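Local atomic coordinates of amidohydrolase 3 domain-containing protein (Pyrococcus furiosus, PDB entry 3ICJ), a protein that binds two zinc ions and probably hydrolyses carbon-nitrogen bonds other than peptide bonds. Residues A[312-317]-A[406-411]; A[127-132]-A[157-162]; A[92-97]-A[495-500]; A[334-339]-A[363-368]. All coordinates share one frame; numbering follows the deposited sequence.

Contact 1: A[312-317]-A[406-411]; sequences EPYTDN and VNRVGE
Thr315 N donates a backbone hydrogen bond of 2.8 Å to Arg408 O, approaching from above the carbonyl plane with an angle of 144° at the hydrogen. Thr315 is the second residue of a type I beta turn from Tyr314 to Asn317, so the contact sets a turn of the long loop between strand 290-294 and helix 328-338 against helix 405-413 of the amidohydrolase barrel domain. Tyr314 comes up beside the same carbonyl: its CD2 is 3.5 Å from Arg408 O, while Arg408 CB sits in the ring plane at the edge. The far end of the ring is held as well, because Tyr314 OH bonds to Ala308 O. The side chain of Tyr314 lies about 10 Å from that of the zinc ligand His348, outside the metal site. Thr315 OG1 presses on the helix backbone, 3.0 Å from Val409 C, and finds its hydrogen bond in Arg413 NH2. Asp316 leans over the helix, with its CG 3.3 Å from Asn407 O. Its OD2 serves two arginines, Arg306 and Arg408. The latter is bent at CB-CG (chi2 -71°), and Leu303 O and Gly304 O hold its NE and NH1. That leaves Arg408 NH2 to close the salt bridge to Asp316 OD2 at 2.9 Å, where an angle of only 122° at the hydrogen makes the hydrogen bond weak.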
loop_
_atom_site.group_PDB
_atom_site.type_symbol
_atom_site.label_atom_id
_atom_site.label_comp_id
_atom_site.label_asym_id
_atom_site.label_seq_id
_atom_site.Cartn_x
_atom_site.Cartn_y
_atom_site.Cartn_z
ATOM N N GLU A 312 13.760 20.958 11.426
ATOM C CA GLU A 312 13.484 22.390 11.628
ATOM C C GLU A 312 11.986 22.648 11.438
ATOM O O GLU A 312 11.314 21.862 10.769
ATOM C CB GLU A 312 14.316 23.238 10.661
ATOM C CG GLU A 312 15.742 23.500 11.140
ATOM C CD GLU A 312 15.816 24.625 12.161
ATOM O OE1 GLU A 312 15.977 24.328 13.358
ATOM O OE2 GLU A 312 15.708 25.808 11.767
ATOM N N PRO A 313 11.443 23.756 12.017
ATOM C CA PRO A 313 9.970 23.903 11.882
ATOM C C PRO A 313 9.394 24.029 10.455
ATOM O O PRO A 313 10.121 24.396 9.522
ATOM C CB PRO A 313 9.668 25.173 12.705
ATOM C CG PRO A 313 10.800 25.249 13.705
ATOM C CD PRO A 313 12.001 24.784 12.935
ATOM N N TYR A 314 8.110 23.693 10.297
ATOM C CA TYR A 314 7.409 23.834 9.002
ATOM C C TYR A 314 7.493 25.265 8.481
ATOM O O TYR A 314 7.399 26.227 9.248
ATOM C CB TYR A 314 5.934 23.383 9.089
ATOM C CG TYR A 314 5.779 21.878 9.033
ATOM C CD1 TYR A 314 5.978 21.094 10.172
ATOM C CD2 TYR A 314 5.459 21.239 7.833
ATOM C CE1 TYR A 314 5.866 19.716 10.138
ATOM C CE2 TYR A 314 5.343 19.862 7.773
ATOM C CZ TYR A 314 5.558 19.104 8.923
ATOM O OH TYR A 314 5.426 17.747 8.858
ATOM N N THR A 315 7.702 25.399 7.178
ATOM C CA THR A 315 7.751 26.722 6.553
ATOM C C THR A 315 6.405 27.441 6.697
ATOM O O THR A 315 6.375 28.639 6.940
ATOM C CB THR A 315 8.215 26.626 5.077
ATOM O OG1 THR A 315 9.471 25.956 5.038
ATOM C CG2 THR A 315 8.374 28.017 4.428
ATOM N N ASP A 316 5.305 26.703 6.580
ATOM C CA ASP A 316 3.965 27.291 6.723
ATOM C C ASP A 316 3.289 27.068 8.083
ATOM O O ASP A 316 2.074 27.244 8.203
ATOM C CB ASP A 316 3.045 26.835 5.573
ATOM C CG ASP A 316 2.765 25.329 5.587
ATOM O OD1 ASP A 316 3.381 24.573 6.384
ATOM O OD2 ASP A 316 1.896 24.895 4.796
ATOM N N ASN A 317 4.072 26.635 9.075
ATOM C CA ASN A 317 3.712 26.726 10.508
ATOM C C ASN A 317 4.990 26.635 11.357
ATOM O O ASN A 317 5.358 25.533 11.805
ATOM C CB ASN A 317 2.698 25.641 10.921
ATOM C CG ASN A 317 2.123 25.846 12.330
ATOM O OD1 ASN A 317 2.615 26.639 13.136
ATOM N ND2 ASN A 317 1.075 25.104 12.630
ATOM N N VAL A 406 6.357 22.346 -1.410
ATOM C CA VAL A 406 7.106 23.597 -1.242
ATOM C C VAL A 406 6.483 24.506 -0.167
ATOM O O VAL A 406 7.205 25.093 0.616
ATOM C CB VAL A 406 7.347 24.346 -2.586
ATOM C CG1 VAL A 406 7.943 25.749 -2.353
ATOM C CG2 VAL A 406 8.283 23.533 -3.480
ATOM N N ASN A 407 5.155 24.576 -0.106
ATOM C CA ASN A 407 4.482 25.317 0.956
ATOM C C ASN A 407 4.840 24.814 2.358
ATOM O O ASN A 407 5.046 25.626 3.252
ATOM C CB ASN A 407 2.954 25.333 0.783
ATOM C CG ASN A 407 2.504 26.120 -0.431
ATOM O OD1 ASN A 407 3.268 26.902 -1.004
ATOM N ND2 ASN A 407 1.254 25.908 -0.835
ATOM N N ARG A 408 4.933 23.494 2.533
ATOM C CA ARG A 408 5.235 22.893 3.853
ATOM C C ARG A 408 6.673 23.070 4.304
ATOM O O ARG A 408 6.925 23.330 5.480
ATOM C CB ARG A 408 4.919 21.385 3.874
ATOM C CG ARG A 408 3.452 21.035 3.688
ATOM C CD ARG A 408 2.616 21.411 4.920
ATOM N NE ARG A 408 1.253 20.915 4.776
ATOM C CZ ARG A 408 0.289 21.551 4.106
ATOM N NH1 ARG A 408 -0.920 21.012 4.017
ATOM N NH2 ARG A 408 0.540 22.712 3.507
ATOM N N VAL A 409 7.613 22.908 3.376
ATOM C CA VAL A 409 9.015 22.791 3.738
ATOM C C VAL A 409 9.942 23.805 3.062
ATOM O O VAL A 409 11.110 23.899 3.414
ATOM C CB VAL A 409 9.553 21.327 3.539
ATOM C CG1 VAL A 409 8.720 20.329 4.337
ATOM C CG2 VAL A 409 9.654 20.942 2.049
ATOM N N GLY A 410 9.423 24.579 2.113
ATOM C CA GLY A 410 10.222 25.623 1.477
ATOM C C GLY A 410 11.011 25.067 0.305
ATOM O O GLY A 410 11.152 23.854 0.166
ATOM N N GLU A 411 11.531 25.968 -0.520
ATOM C CA GLU A 411 12.292 25.632 -1.722
ATOM C C GLU A 411 13.544 24.782 -1.471
ATOM O O GLU A 411 13.826 23.873 -2.258
ATOM C CB GLU A 411 12.678 26.918 -2.496
ATOM C CG GLU A 411 11.501 27.846 -2.780
ATOM C CD GLU A 411 11.788 28.921 -3.827
ATOM O OE1 GLU A 411 12.940 29.030 -4.299
ATOM O OE2 GLU A 411 10.845 29.664 -4.172
#

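Contact 2: A[127-132]-A[157-162]; sequences ERVKKG and DVIDRP
The guanidinium of Arg161 meets Gly132 O at its edge, in the guanidinium plane, with both terminal nitrogens gripping the one oxygen. This grip belongs to one of two conformers modelled for Arg161, so it may not be held all the time. In it, NH2 is 2.7 Å from Gly132 O and comes from above the carbonyl plane, while NH1, at 3.0 Å, lies nearly on the line of the C=O bond. Lys130 O stands obliquely to the same flat group, 3.6 Å from Arg161 NH1, too long to count as a bond. Arg161 NH2 also donates to Gly134 O, so the loop after helix 122-130 is tied at two carbonyls. Arg161 CG is tucked between the backbone N and the carbonyl carbon (chi1 68°), and the bend at chi3 swings the head across to the glycine. Helix 122-130 lies in the beta-alpha-beta crossover from strand 114-115 to strand 137-142, and the loop 157-162 closes the next connection, from 137-142 to the parallel strand 163-167. The two successive connections therefore touch beside their shared strand. Ile159 CD1 reaches Val129 CG1 at 3.7 Å, the side chains crossing at about a right angle, and both rest on Ile137; Val129 also packs on Val163 and Leu165. Further out, the extended chain of Lys130 crosses Ile159 at a slant, with its CG 3.8 Å from Ile159 CG1.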
loop_
_atom_site.group_PDB
_atom_site.type_symbol
_atom_site.label_atom_id
_atom_site.label_comp_id
_atom_site.label_asym_id
_atom_site.label_seq_id
_atom_site.Cartn_x
_atom_site.Cartn_y
_atom_site.Cartn_z
ATOM N N GLU A 127 -31.076 9.343 -0.730
ATOM C CA GLU A 127 -31.287 8.321 -1.783
ATOM C C GLU A 127 -30.049 7.486 -2.097
ATOM O O GLU A 127 -30.149 6.267 -2.284
ATOM C CB GLU A 127 -31.804 8.944 -3.094
ATOM C CG GLU A 127 -33.249 8.605 -3.441
ATOM C CD GLU A 127 -34.254 9.546 -2.793
ATOM O OE1 GLU A 127 -34.364 9.551 -1.543
ATOM O OE2 GLU A 127 -34.947 10.274 -3.542
ATOM N N ARG A 128 -28.893 8.145 -2.173
ATOM C CA ARG A 128 -27.641 7.462 -2.504
ATOM C C ARG A 128 -27.190 6.551 -1.366
ATOM O O ARG A 128 -26.714 5.446 -1.617
ATOM C CB ARG A 128 -26.547 8.467 -2.872
ATOM C CG ARG A 128 -26.800 9.210 -4.175
ATOM C CD ARG A 128 -25.935 8.715 -5.321
ATOM N NE ARG A 128 -24.639 9.393 -5.335
ATOM C CZ ARG A 128 -24.400 10.558 -5.936
ATOM N NH1 ARG A 128 -23.182 11.078 -5.882
ATOM N NH2 ARG A 128 -25.365 11.207 -6.587
ATOM N N VAL A 129 -27.373 7.012 -0.127
ATOM C CA VAL A 129 -27.050 6.229 1.068
ATOM C C VAL A 129 -27.953 4.990 1.164
ATOM O O VAL A 129 -27.462 3.884 1.405
ATOM C CB VAL A 129 -27.087 7.086 2.377
ATOM C CG1 VAL A 129 -26.754 6.250 3.599
ATOM C CG2 VAL A 129 -26.096 8.212 2.304
ATOM N N LYS A 130 -29.252 5.173 0.920
ATOM C CA LYS A 130 -30.223 4.067 0.936
ATOM C C LYS A 130 -29.891 2.956 -0.058
ATOM O O LYS A 130 -30.251 1.801 0.171
ATOM C CB LYS A 130 -31.649 4.572 0.684
ATOM C CG LYS A 130 -32.412 5.001 1.930
ATOM C CD LYS A 130 -33.769 5.579 1.542
ATOM C CE LYS A 130 -34.529 6.112 2.751
ATOM N NZ LYS A 130 -35.787 6.817 2.355
ATOM N N LYS A 131 -29.203 3.305 -1.150
ATOM C CA LYS A 131 -28.789 2.332 -2.172
ATOM C C LYS A 131 -27.507 1.559 -1.826
ATOM O O LYS A 131 -26.990 0.829 -2.669
ATOM C CB LYS A 131 -28.627 3.004 -3.542
ATOM C CG LYS A 131 -29.917 3.350 -4.242
ATOM C CD LYS A 131 -29.645 3.757 -5.685
ATOM C CE LYS A 131 -30.891 3.662 -6.549
ATOM N NZ LYS A 131 -31.853 4.756 -6.238
ATOM N N GLY A 132 -26.997 1.719 -0.602
ATOM C CA GLY A 132 -25.843 0.936 -0.116
ATOM C C GLY A 132 -26.269 -0.421 0.431
ATOM O O GLY A 132 -27.307 -0.531 1.091
ATOM N N ASP A 157 -31.538 9.517 10.197
ATOM C CA ASP A 157 -32.358 8.616 11.010
ATOM C C ASP A 157 -33.536 8.009 10.250
ATOM O O ASP A 157 -34.201 7.115 10.774
ATOM C CB ASP A 157 -32.848 9.303 12.292
ATOM C CG ASP A 157 -31.856 9.189 13.438
ATOM O OD1 ASP A 157 -30.856 8.453 13.308
ATOM O OD2 ASP A 157 -32.085 9.847 14.475
ATOM N N VAL A 158 -33.796 8.483 9.026
ATOM C CA VAL A 158 -34.809 7.856 8.156
ATOM C C VAL A 158 -34.354 6.483 7.606
ATOM O O VAL A 158 -35.181 5.659 7.217
ATOM C CB VAL A 158 -35.318 8.799 7.000
ATOM C CG1 VAL A 158 -35.929 10.094 7.557
ATOM C CG2 VAL A 158 -34.217 9.088 5.989
ATOM N N ILE A 159 -33.042 6.248 7.599
ATOM C CA ILE A 159 -32.428 4.979 7.169
ATOM C C ILE A 159 -32.326 4.022 8.366
ATOM O O ILE A 159 -31.740 4.373 9.394
ATOM C CB ILE A 159 -31.023 5.246 6.565
ATOM C CG1 ILE A 159 -31.151 6.186 5.360
ATOM C CG2 ILE A 159 -30.317 3.939 6.183
ATOM C CD1 ILE A 159 -29.989 7.108 5.186
ATOM N N ASP A 160 -32.871 2.811 8.237
ATOM C CA ASP A 160 -32.987 1.917 9.406
ATOM C C ASP A 160 -31.770 0.998 9.695
ATOM O O ASP A 160 -31.903 -0.049 10.347
ATOM C CB ASP A 160 -34.320 1.143 9.394
ATOM C CG ASP A 160 -34.389 0.083 8.302
ATOM O OD1 ASP A 160 -33.504 0.037 7.413
ATOM O OD2 ASP A 160 -35.349 -0.721 8.340
ATOM N N ARG A 161 -30.613 1.340 9.156
ATOM C CA ARG A 161 -29.395 0.705 9.610
ATOM C C ARG A 161 -28.254 1.666 9.876
ATOM O O ARG A 161 -28.371 2.814 9.479
ATOM C CB ARG A 161 -28.970 -0.406 8.657
ATOM C CG ARG A 161 -28.506 0.043 7.300
ATOM C CD ARG A 161 -28.598 -1.116 6.320
ATOM N NE ARG A 161 -29.372 -0.758 5.144
ATOM C CZ ARG A 161 -28.916 -0.830 3.903
ATOM N NH1 ARG A 161 -29.687 -0.469 2.890
ATOM N NH2 ARG A 161 -27.699 -1.268 3.670
ATOM N N PRO A 162 -27.185 1.223 10.526
ATOM C CA PRO A 162 -26.111 2.178 10.860
ATOM C C PRO A 162 -25.490 2.811 9.625
ATOM O O PRO A 162 -25.333 2.158 8.594
ATOM C CB PRO A 162 -25.072 1.324 11.596
ATOM C CG PRO A 162 -25.853 0.208 12.160
ATOM C CD PRO A 162 -26.931 -0.090 11.157
#

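Contact 3: A[92-97]-A[495-500]; sequences FVMPAF and IILDRD
Phe92 and Leu497 exchange two backbone hydrogen bonds, Phe92 N to Leu497 O at 2.9 Å and Leu497 N to Phe92 O at 2.7 Å, the latter almost straight at 174°. Met94 and Ile495 form the next hydrogen-bonded pair of this antiparallel pairing, with Val93 and Ile496 as the non-hydrogen-bonded pair between them. On the face shared by Phe92, Met94, Ile495 and Leu497, Met94 lies alongside Ile495, its CG 3.6 Å from Ile495 CG1, and its SD reaches Leu497 CD1 at 3.8 Å. Ile495 CD1 goes on to Phe97 CE2, also 3.8 Å away. At the other end the chain turns back over the Phe92 ring: Asp500 CA stands above the centre of one face, and Asp500 CB makes a CH-pi contact 4.0 Å from the centroid. The Asp500 carboxylate runs nearly parallel to the ring, planes 16° apart, but is offset past its CD1-CE1 rim, while Asp498 O lies at the ring edge. Asp500 OD2 is positioned by Tyr46 OH and Leu502 N. A further shell comes from helices 442-451 and 463-477, whose Trp443 and Leu467 both pack on Met94 and Phe97. Strand 92-102 leads on to the zinc ligands His101 and His103, so the C-terminal strand is joined here to the first strand of the metal-binding barrel, as in the amidohydrolase fold, where a beta domain built from both chain ends abuts the barrel.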
loop_
_atom_site.group_PDB
_atom_site.type_symbol
_atom_site.label_atom_id
_atom_site.label_comp_id
_atom_site.label_asym_id
_atom_site.label_seq_id
_atom_site.Cartn_x
_atom_site.Cartn_y
_atom_site.Cartn_z
ATOM N N PHE A 92 2.806 -8.972 -25.989
ATOM C CA PHE A 92 3.903 -8.778 -25.038
ATOM C C PHE A 92 3.600 -9.381 -23.664
ATOM O O PHE A 92 2.466 -9.338 -23.198
ATOM C CB PHE A 92 4.256 -7.292 -24.922
ATOM C CG PHE A 92 4.731 -6.679 -26.225
ATOM C CD1 PHE A 92 6.093 -6.576 -26.504
ATOM C CD2 PHE A 92 3.821 -6.222 -27.175
ATOM C CE1 PHE A 92 6.538 -6.036 -27.721
ATOM C CE2 PHE A 92 4.257 -5.672 -28.382
ATOM C CZ PHE A 92 5.618 -5.578 -28.651
ATOM N N VAL A 93 4.614 -9.978 -23.042
ATOM C CA VAL A 93 4.500 -10.479 -21.671
ATOM C C VAL A 93 5.508 -9.711 -20.790
ATOM O O VAL A 93 6.571 -9.317 -21.264
ATOM C CB VAL A 93 4.737 -12.009 -21.606
ATOM C CG1 VAL A 93 4.634 -12.541 -20.186
ATOM C CG2 VAL A 93 3.744 -12.770 -22.505
ATOM N N MET A 94 5.164 -9.495 -19.521
ATOM C CA MET A 94 6.118 -8.920 -18.538
ATOM C C MET A 94 5.833 -9.477 -17.130
ATOM O O MET A 94 4.714 -9.956 -16.878
ATOM C CB MET A 94 6.054 -7.365 -18.570
ATOM C CG MET A 94 4.762 -6.700 -17.990
ATOM S SD MET A 94 4.863 -4.878 -17.770
ATOM C CE MET A 94 5.593 -4.798 -16.127
ATOM N N PRO A 95 6.823 -9.411 -16.200
ATOM C CA PRO A 95 6.527 -9.798 -14.819
ATOM C C PRO A 95 5.375 -8.946 -14.293
ATOM O O PRO A 95 5.282 -7.743 -14.629
ATOM C CB PRO A 95 7.831 -9.462 -14.069
ATOM C CG PRO A 95 8.893 -9.476 -15.142
ATOM C CD PRO A 95 8.204 -8.897 -16.340
ATOM N N ALA A 96 4.473 -9.572 -13.533
ATOM C CA ALA A 96 3.360 -8.855 -12.951
ATOM C C ALA A 96 3.857 -7.809 -11.949
ATOM O O ALA A 96 4.964 -7.925 -11.396
ATOM C CB ALA A 96 2.366 -9.819 -12.296
ATOM N N PHE A 97 3.051 -6.769 -11.761
ATOM C CA PHE A 97 3.384 -5.720 -10.809
ATOM C C PHE A 97 3.391 -6.268 -9.390
ATOM O O PHE A 97 2.666 -7.212 -9.074
ATOM C CB PHE A 97 2.420 -4.542 -10.932
ATOM C CG PHE A 97 2.578 -3.774 -12.217
ATOM C CD1 PHE A 97 3.673 -2.950 -12.412
ATOM C CD2 PHE A 97 1.639 -3.905 -13.245
ATOM C CE1 PHE A 97 3.849 -2.250 -13.618
ATOM C CE2 PHE A 97 1.792 -3.181 -14.452
ATOM C CZ PHE A 97 2.908 -2.366 -14.630
ATOM N N ILE A 495 1.934 -10.813 -16.811
ATOM C CA ILE A 495 0.757 -10.215 -17.419
ATOM C C ILE A 495 0.982 -10.124 -18.928
ATOM O O ILE A 495 2.122 -10.060 -19.387
ATOM C CB ILE A 495 0.401 -8.827 -16.797
ATOM C CG1 ILE A 495 1.601 -7.872 -16.860
ATOM C CG2 ILE A 495 -0.114 -9.004 -15.366
ATOM C CD1 ILE A 495 1.308 -6.438 -16.428
ATOM N N ILE A 496 -0.111 -10.151 -19.685
ATOM C CA ILE A 496 -0.058 -10.134 -21.150
ATOM C C ILE A 496 -0.636 -8.810 -21.657
ATOM O O ILE A 496 -1.745 -8.427 -21.298
ATOM C CB ILE A 496 -0.816 -11.345 -21.769
ATOM C CG1 ILE A 496 -0.251 -12.672 -21.223
ATOM C CG2 ILE A 496 -0.775 -11.304 -23.312
ATOM C CD1 ILE A 496 -1.100 -13.897 -21.549
ATOM N N LEU A 497 0.134 -8.120 -22.492
ATOM C CA LEU A 497 -0.217 -6.786 -22.965
ATOM C C LEU A 497 -0.271 -6.762 -24.505
ATOM O O LEU A 497 0.532 -7.437 -25.175
ATOM C CB LEU A 497 0.825 -5.777 -22.442
ATOM C CG LEU A 497 0.964 -5.602 -20.927
ATOM C CD1 LEU A 497 2.266 -4.920 -20.589
ATOM C CD2 LEU A 497 -0.236 -4.826 -20.360
ATOM N N ASP A 498 -1.235 -6.017 -25.048
ATOM C CA ASP A 498 -1.330 -5.779 -26.493
ATOM C C ASP A 498 -0.199 -4.899 -27.030
ATOM O O ASP A 498 0.289 -5.134 -28.125
ATOM C CB ASP A 498 -2.678 -5.144 -26.857
ATOM C CG ASP A 498 -3.841 -6.097 -26.681
ATOM O OD1 ASP A 498 -3.634 -7.329 -26.749
ATOM O OD2 ASP A 498 -4.968 -5.608 -26.472
ATOM N N ARG A 499 0.190 -3.883 -26.261
ATOM C CA ARG A 499 1.244 -2.937 -26.657
ATOM C C ARG A 499 2.551 -3.204 -25.900
ATOM O O ARG A 499 2.533 -3.768 -24.806
ATOM C CB ARG A 499 0.791 -1.487 -26.406
ATOM C CG ARG A 499 0.263 -1.248 -24.990
ATOM C CD ARG A 499 0.453 0.178 -24.473
ATOM N NE ARG A 499 -0.161 0.362 -23.149
ATOM C CZ ARG A 499 0.415 0.059 -21.983
ATOM N NH1 ARG A 499 -0.242 0.268 -20.848
ATOM N NH2 ARG A 499 1.641 -0.451 -21.942
ATOM N N ASP A 500 3.675 -2.797 -26.496
ATOM C CA ASP A 500 4.986 -2.835 -25.838
ATOM C C ASP A 500 4.978 -1.947 -24.596
ATOM O O ASP A 500 4.726 -0.743 -24.705
ATOM C CB ASP A 500 6.084 -2.344 -26.787
ATOM C CG ASP A 500 7.487 -2.745 -26.340
ATOM O OD1 ASP A 500 8.385 -2.743 -27.199
ATOM O OD2 ASP A 500 7.707 -3.068 -25.151
#

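Contact 4: A[334-339]-A[363-368]; sequences VIERAK and EEAEFS
Ile335 and Phe367 make the apolar half of this contact, which joins the C-terminal ends of two neighbouring helices of the barrel's outer layer, 328-338 and 352-365. The second helix closes in a Schellman motif, with Glu366 at positive phi, and the chain then turns through Phe367 towards strand 370-371, completing a beta-alpha-beta unit that began at strand 346-349. Ile335 CG2 is the methyl that does the work: it sits over one face of the Phe367 ring, 3.5 Å above the plane and offset towards the rim, a CH-pi contact 3.9 Å from the centroid. Ile335 CG2 also touches Ala365 CB at 3.7 Å, so one methyl meets both Ala365 and the ring. Phe367 can lie under it because its CG is anti to the backbone N (chi1 -177°), which sends the ring back to the first helix; Phe362 packs on both Ile335 and Phe367, and Val345 also touches Phe367. The aliphatic part of Lys339 runs past the ring in the opposite direction, CG 4.0 Å from Phe367 CD1.

The polar half hangs on the ammonium of Lys339. Lys339 NZ meets Glu336 OE2 on its syn side at 2.7 Å, in a salt bridge within the segment that the bend of Glu336 at chi2 allows. At the C-terminal end of helix 352-365, where Ala365 O points outward, the positive charge probably gains from the helix dipole. There Lys339 NZ meets Ala365 O at 2.8 Å, in the carbonyl plane and on a lone pair.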
loop_
_atom_site.group_PDB
_atom_site.type_symbol
_atom_site.label_atom_id
_atom_site.label_comp_id
_atom_site.label_asym_id
_atom_site.label_seq_id
_atom_site.Cartn_x
_atom_site.Cartn_y
_atom_site.Cartn_z
ATOM N N VAL A 334 10.935 -3.306 19.582
ATOM C CA VAL A 334 10.142 -4.145 18.681
ATOM C C VAL A 334 11.046 -4.991 17.797
ATOM O O VAL A 334 10.814 -6.192 17.656
ATOM C CB VAL A 334 9.140 -3.305 17.834
ATOM C CG1 VAL A 334 8.501 -4.149 16.722
ATOM C CG2 VAL A 334 8.065 -2.728 18.723
ATOM N N ILE A 335 12.100 -4.374 17.248
ATOM C CA ILE A 335 13.112 -5.086 16.455
ATOM C C ILE A 335 13.704 -6.278 17.225
ATOM O O ILE A 335 13.888 -7.365 16.666
ATOM C CB ILE A 335 14.252 -4.139 15.953
ATOM C CG1 ILE A 335 13.713 -3.145 14.924
ATOM C CG2 ILE A 335 15.388 -4.931 15.327
ATOM C CD1 ILE A 335 14.727 -2.018 14.569
ATOM N N GLU A 336 13.982 -6.095 18.510
ATOM C CA GLU A 336 14.567 -7.185 19.281
ATOM C C GLU A 336 13.589 -8.345 19.474
ATOM O O GLU A 336 14.013 -9.485 19.659
ATOM C CB GLU A 336 15.113 -6.683 20.622
ATOM C CG GLU A 336 16.340 -5.786 20.473
ATOM C CD GLU A 336 17.543 -6.518 19.882
ATOM O OE1 GLU A 336 17.790 -7.690 20.245
ATOM O OE2 GLU A 336 18.255 -5.912 19.063
ATOM N N ARG A 337 12.293 -8.051 19.430
ATOM C CA ARG A 337 11.262 -9.077 19.474
ATOM C C ARG A 337 11.078 -9.733 18.102
ATOM O O ARG A 337 10.728 -10.914 18.018
ATOM C CB ARG A 337 9.923 -8.487 19.946
ATOM C CG ARG A 337 9.868 -8.079 21.415
ATOM C CD ARG A 337 8.502 -7.450 21.743
ATOM N NE ARG A 337 7.476 -8.464 22.013
ATOM C CZ ARG A 337 6.203 -8.205 22.308
ATOM N NH1 ARG A 337 5.748 -6.951 22.336
ATOM N NH2 ARG A 337 5.375 -9.208 22.552
ATOM N N ALA A 338 11.302 -8.967 17.026
ATOM C CA ALA A 338 11.166 -9.496 15.663
ATOM C C ALA A 338 12.318 -10.429 15.281
ATOM O O ALA A 338 12.105 -11.420 14.589
ATOM C CB ALA A 338 11.024 -8.350 14.637
ATOM N N LYS A 339 13.527 -10.090 15.731
ATOM C CA LYS A 339 14.743 -10.873 15.477
ATOM C C LYS A 339 14.622 -12.406 15.699
ATOM O O LYS A 339 14.758 -13.156 14.725
ATOM C CB LYS A 339 15.930 -10.314 16.259
ATOM C CG LYS A 339 16.606 -9.099 15.666
ATOM C CD LYS A 339 17.761 -8.763 16.597
ATOM C CE LYS A 339 18.670 -7.734 16.018
ATOM N NZ LYS A 339 19.561 -7.225 17.109
ATOM N N GLU A 363 20.687 0.973 12.890
ATOM C CA GLU A 363 22.104 0.959 13.219
ATOM C C GLU A 363 22.371 0.293 14.558
ATOM O O GLU A 363 23.230 -0.580 14.652
ATOM C CB GLU A 363 22.648 2.374 13.294
ATOM C CG GLU A 363 23.543 2.762 12.162
ATOM C CD GLU A 363 24.716 3.601 12.621
ATOM O OE1 GLU A 363 25.866 3.129 12.509
ATOM O OE2 GLU A 363 24.483 4.725 13.102
ATOM N N GLU A 364 21.634 0.715 15.586
ATOM C CA GLU A 364 21.863 0.250 16.955
ATOM C C GLU A 364 21.543 -1.229 17.085
ATOM O O GLU A 364 22.294 -1.978 17.701
ATOM C CB GLU A 364 21.037 1.066 17.958
ATOM C CG GLU A 364 20.956 0.444 19.354
ATOM C CD GLU A 364 20.346 1.359 20.388
ATOM O OE1 GLU A 364 20.529 2.592 20.284
ATOM O OE2 GLU A 364 19.686 0.834 21.308
ATOM N N ALA A 365 20.437 -1.642 16.475
ATOM C CA ALA A 365 20.010 -3.043 16.516
ATOM C C ALA A 365 20.755 -3.945 15.512
ATOM O O ALA A 365 20.530 -5.150 15.492
ATOM C CB ALA A 365 18.499 -3.136 16.304
ATOM N N GLU A 366 21.621 -3.344 14.692
ATOM C CA GLU A 366 22.383 -4.028 13.632
ATOM C C GLU A 366 21.450 -4.809 12.728
ATOM O O GLU A 366 21.683 -5.981 12.428
ATOM C CB GLU A 366 23.492 -4.920 14.228
ATOM C CG GLU A 366 24.546 -4.118 14.975
ATOM C CD GLU A 366 25.347 -4.966 15.952
ATOM O OE1 GLU A 366 24.764 -5.535 16.907
ATOM O OE2 GLU A 366 26.570 -5.048 15.766
ATOM N N PHE A 367 20.377 -4.137 12.310
ATOM C CA PHE A 367 19.277 -4.795 11.672
ATOM C C PHE A 367 19.000 -4.058 10.368
ATOM O O PHE A 367 18.798 -2.855 10.370
ATOM C CB PHE A 367 18.049 -4.740 12.605
ATOM C CG PHE A 367 16.832 -5.480 12.074
ATOM C CD1 PHE A 367 16.640 -6.826 12.376
ATOM C CD2 PHE A 367 15.861 -4.814 11.320
ATOM C CE1 PHE A 367 15.503 -7.511 11.913
ATOM C CE2 PHE A 367 14.738 -5.489 10.836
ATOM C CZ PHE A 367 14.567 -6.849 11.138
ATOM N N SER A 368 18.979 -4.766 9.257
ATOM C CA SER A 368 18.722 -4.094 7.982
ATOM C C SER A 368 17.223 -4.116 7.672
ATOM O O SER A 368 16.706 -5.087 7.126
ATOM C CB SER A 368 19.568 -4.708 6.863
ATOM O OG SER A 368 19.883 -3.721 5.890
#

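All four contacts are partly buried and lie well out from the chain centre, contact 2 farthest at about 31 Å. None touches another; contacts 1 and 4, the closest pair by nearest atoms, are about 20 Å apart. Contact 3 spans nearly the whole chain, and the other three fall inside the loop it closes, with contact 4 nested in contact 1. Contact 3 alone is strand pairing, with regular backbone bonds and apolar neighbours. Contacts 1, 2 and 4 join helices to loops or to each other at a carbonyl oxygen, taken by a backbone N, a guanidinium and an ammonium respectively; contact 1 adds a salt bridge, contacts 2 and 4 apolar packing. Contact 1 lies nearest the zinc site, with the side chain of Tyr314 about 13 Å from a zinc ion.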